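Local structure of phosphotriesterase homology protein (Escherichia coli, 1BF6) at residues G175-L178 with S179-T182. The protein is a zinc-dependent esterase that hydrolyses phosphorylated glyceryl acetates and is also active on aromatic acetates and propionates. Residues are numbered along the deposited sequence; the frame is centred on the assembly and turned at random.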
ATOM      1  N   GLY A 175      -7.572  12.518  16.261  1.00 11.75           N
ATOM      2  CA  GLY A 175      -8.170  13.456  15.323  1.00 11.53           C
ATOM      3  C   GLY A 175      -8.202  13.173  13.837  1.00 13.43           C
ATOM      4  O   GLY A 175      -8.566  14.063  13.055  1.00 13.37           O
ATOM      5  N   VAL A 176      -7.839  11.957  13.429  1.00 11.49           N
ATOM      6  CA  VAL A 176      -7.845  11.617  12.008  1.00 11.28           C
ATOM      7  C   VAL A 176      -9.233  11.196  11.516  1.00  8.87           C
ATOM      8  O   VAL A 176      -9.911  10.412  12.177  1.00  9.94           O
ATOM      9  CB  VAL A 176      -6.817  10.488  11.697  1.00 11.15           C
ATOM     10  CG1 VAL A 176      -6.853  10.119  10.217  1.00 12.27           C
ATOM     11  CG2 VAL A 176      -5.413  10.933  12.105  1.00 10.88           C
ATOM     12  N   ASP A 177      -9.663  11.786  10.397  1.00  9.96           N
ATOM     13  CA  ASP A 177     -10.942  11.459   9.748  1.00 11.12           C
ATOM     14  C   ASP A 177     -10.639  10.101   9.096  1.00  9.39           C
ATOM     15  O   ASP A 177      -9.824  10.044   8.170  1.00  8.89           O
ATOM     16  CB  ASP A 177     -11.240  12.498   8.661  1.00 14.77           C
ATOM     17  CG  ASP A 177     -12.585  12.276   7.964  1.00 18.94           C
ATOM     18  OD1 ASP A 177     -13.018  11.117   7.801  1.00 16.90           O
ATOM     19  OD2 ASP A 177     -13.210  13.279   7.554  1.00 19.60           O
ATOM     20  N   LEU A 178     -11.274   9.032   9.583  1.00  8.75           N
ATOM     21  CA  LEU A 178     -11.003   7.682   9.077  1.00  7.82           C
ATOM     22  C   LEU A 178     -11.203   7.445   7.583  1.00 11.27           C
ATOM     23  O   LEU A 178     -10.674   6.465   7.036  1.00 10.75           O
ATOM     24  CB  LEU A 178     -11.709   6.613   9.920  1.00  8.92           C
ATOM     25  CG  LEU A 178     -11.327   6.560  11.410  1.00  8.48           C
ATOM     26  CD1 LEU A 178     -12.021   5.403  12.102  1.00  9.66           C
ATOM     27  CD2 LEU A 178      -9.820   6.453  11.575  1.00  8.15           C
ATOM     28  N   SER A 179     -11.919   8.351   6.915  1.00  9.59           N
ATOM     29  CA  SER A 179     -12.134   8.227   5.476  1.00 10.48           C
ATOM     30  C   SER A 179     -10.832   8.560   4.745  1.00 10.32           C
ATOM     31  O   SER A 179     -10.718   8.377   3.532  1.00 10.18           O
ATOM     32  CB  SER A 179     -13.264   9.153   5.005  1.00 11.50           C
ATOM     33  OG  SER A 179     -12.862  10.513   5.008  1.00 12.94           O
ATOM     34  N   ARG A 180      -9.852   9.060   5.497  1.00  9.66           N
ATOM     35  CA  ARG A 180      -8.552   9.413   4.934  1.00  8.35           C
ATOM     36  C   ARG A 180      -7.492   8.344   5.271  1.00  6.99           C
ATOM     37  O   ARG A 180      -6.296   8.544   5.053  1.00  7.72           O
ATOM     38  CB  ARG A 180      -8.128  10.800   5.425  1.00 10.18           C
ATOM     39  CG  ARG A 180      -9.159  11.906   5.119  1.00  9.66           C
ATOM     40  CD  ARG A 180      -9.400  12.061   3.605  1.00  8.45           C
ATOM     41  NE  ARG A 180      -8.212  12.544   2.904  1.00 12.90           N
ATOM     42  CZ  ARG A 180      -7.714  12.017   1.785  1.00 15.94           C
ATOM     43  NH1 ARG A 180      -8.299  10.973   1.202  1.00 16.42           N
ATOM     44  NH2 ARG A 180      -6.585  12.498   1.277  1.00 18.66           N
ATOM     45  N   VAL A 181      -7.964   7.203   5.769  1.00  7.86           N
ATOM     46  CA  VAL A 181      -7.112   6.067   6.132  1.00  7.31           C
ATOM     47  C   VAL A 181      -7.513   4.818   5.314  1.00  8.63           C
ATOM     48  O   VAL A 181      -8.701   4.547   5.113  1.00  7.77           O
ATOM     49  CB  VAL A 181      -7.273   5.714   7.637  1.00  6.48           C
ATOM     50  CG1 VAL A 181      -6.422   4.497   8.005  1.00  5.29           C
ATOM     51  CG2 VAL A 181      -6.891   6.915   8.510  1.00  4.88           C
ATOM     52  N   THR A 182      -6.517   4.081   4.836  1.00  8.12           N
ATOM     53  CA  THR A 182      -6.757   2.839   4.103  1.00  7.94           C
ATOM     54  C   THR A 182      -5.942   1.738   4.809  1.00  7.39           C
ATOM     55  O   THR A 182      -4.745   1.902   5.038  1.00  7.73           O
ATOM     56  CB  THR A 182      -6.411   2.969   2.600  1.00 10.02           C
ATOM     57  OG1 THR A 182      -6.767   1.752   1.931  1.00 11.32           O
ATOM     58  CG2 THR A 182      -4.934   3.276   2.370  1.00  8.98           C
TER
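An Asx turn at D177–S179 opens a short 3-10 bend in the loop of this TIM-barrel fold that leads from helix 164-173 into strand 181-183. OD1 of D177 accepts the backbone N of S179 (3.1 Å), on the anti side of the carboxylate and somewhat out of its plane. The hydroxyl OG of S179 reaches the same OD1 (2.9 Å) from the same face but well above that plane, so one oxygen takes two bonds. With chi1 at -178°, CG of D177 lies opposite the backbone N and beside the carbonyl carbon, which brings OD1 to S179. Without the hydroxyl of S179, as with an alanine here, OD1 would probably keep just the backbone N as donor within the bend, leaving the carboxylate somewhat freer to turn. Two successive type I turns shape the backbone: N of R180 bonds to O of D177 (2.8 Å), and N of V181 to O of L178 (3.1 Å). V181 begins strand 181-183 and pairs through its backbone with Y204 of the neighbouring parallel strand. CG1 of V176 meets CG2 of V181 at 3.6 Å, the two side chains crossing at about a right angle; CD2 of L178 reaches the same CG2 more loosely (4.3 Å). L168 of helix 164-173 packs against both L178 and V181, while V176 also touches A144 and H147 of helix 134-150. G175, D177 and R180 belong to a beta-D-glucose site; the bent chain of R180 carries its guanidinium away to F289, whose O accepts NH1 and whose ring it meets in a cation-pi contact.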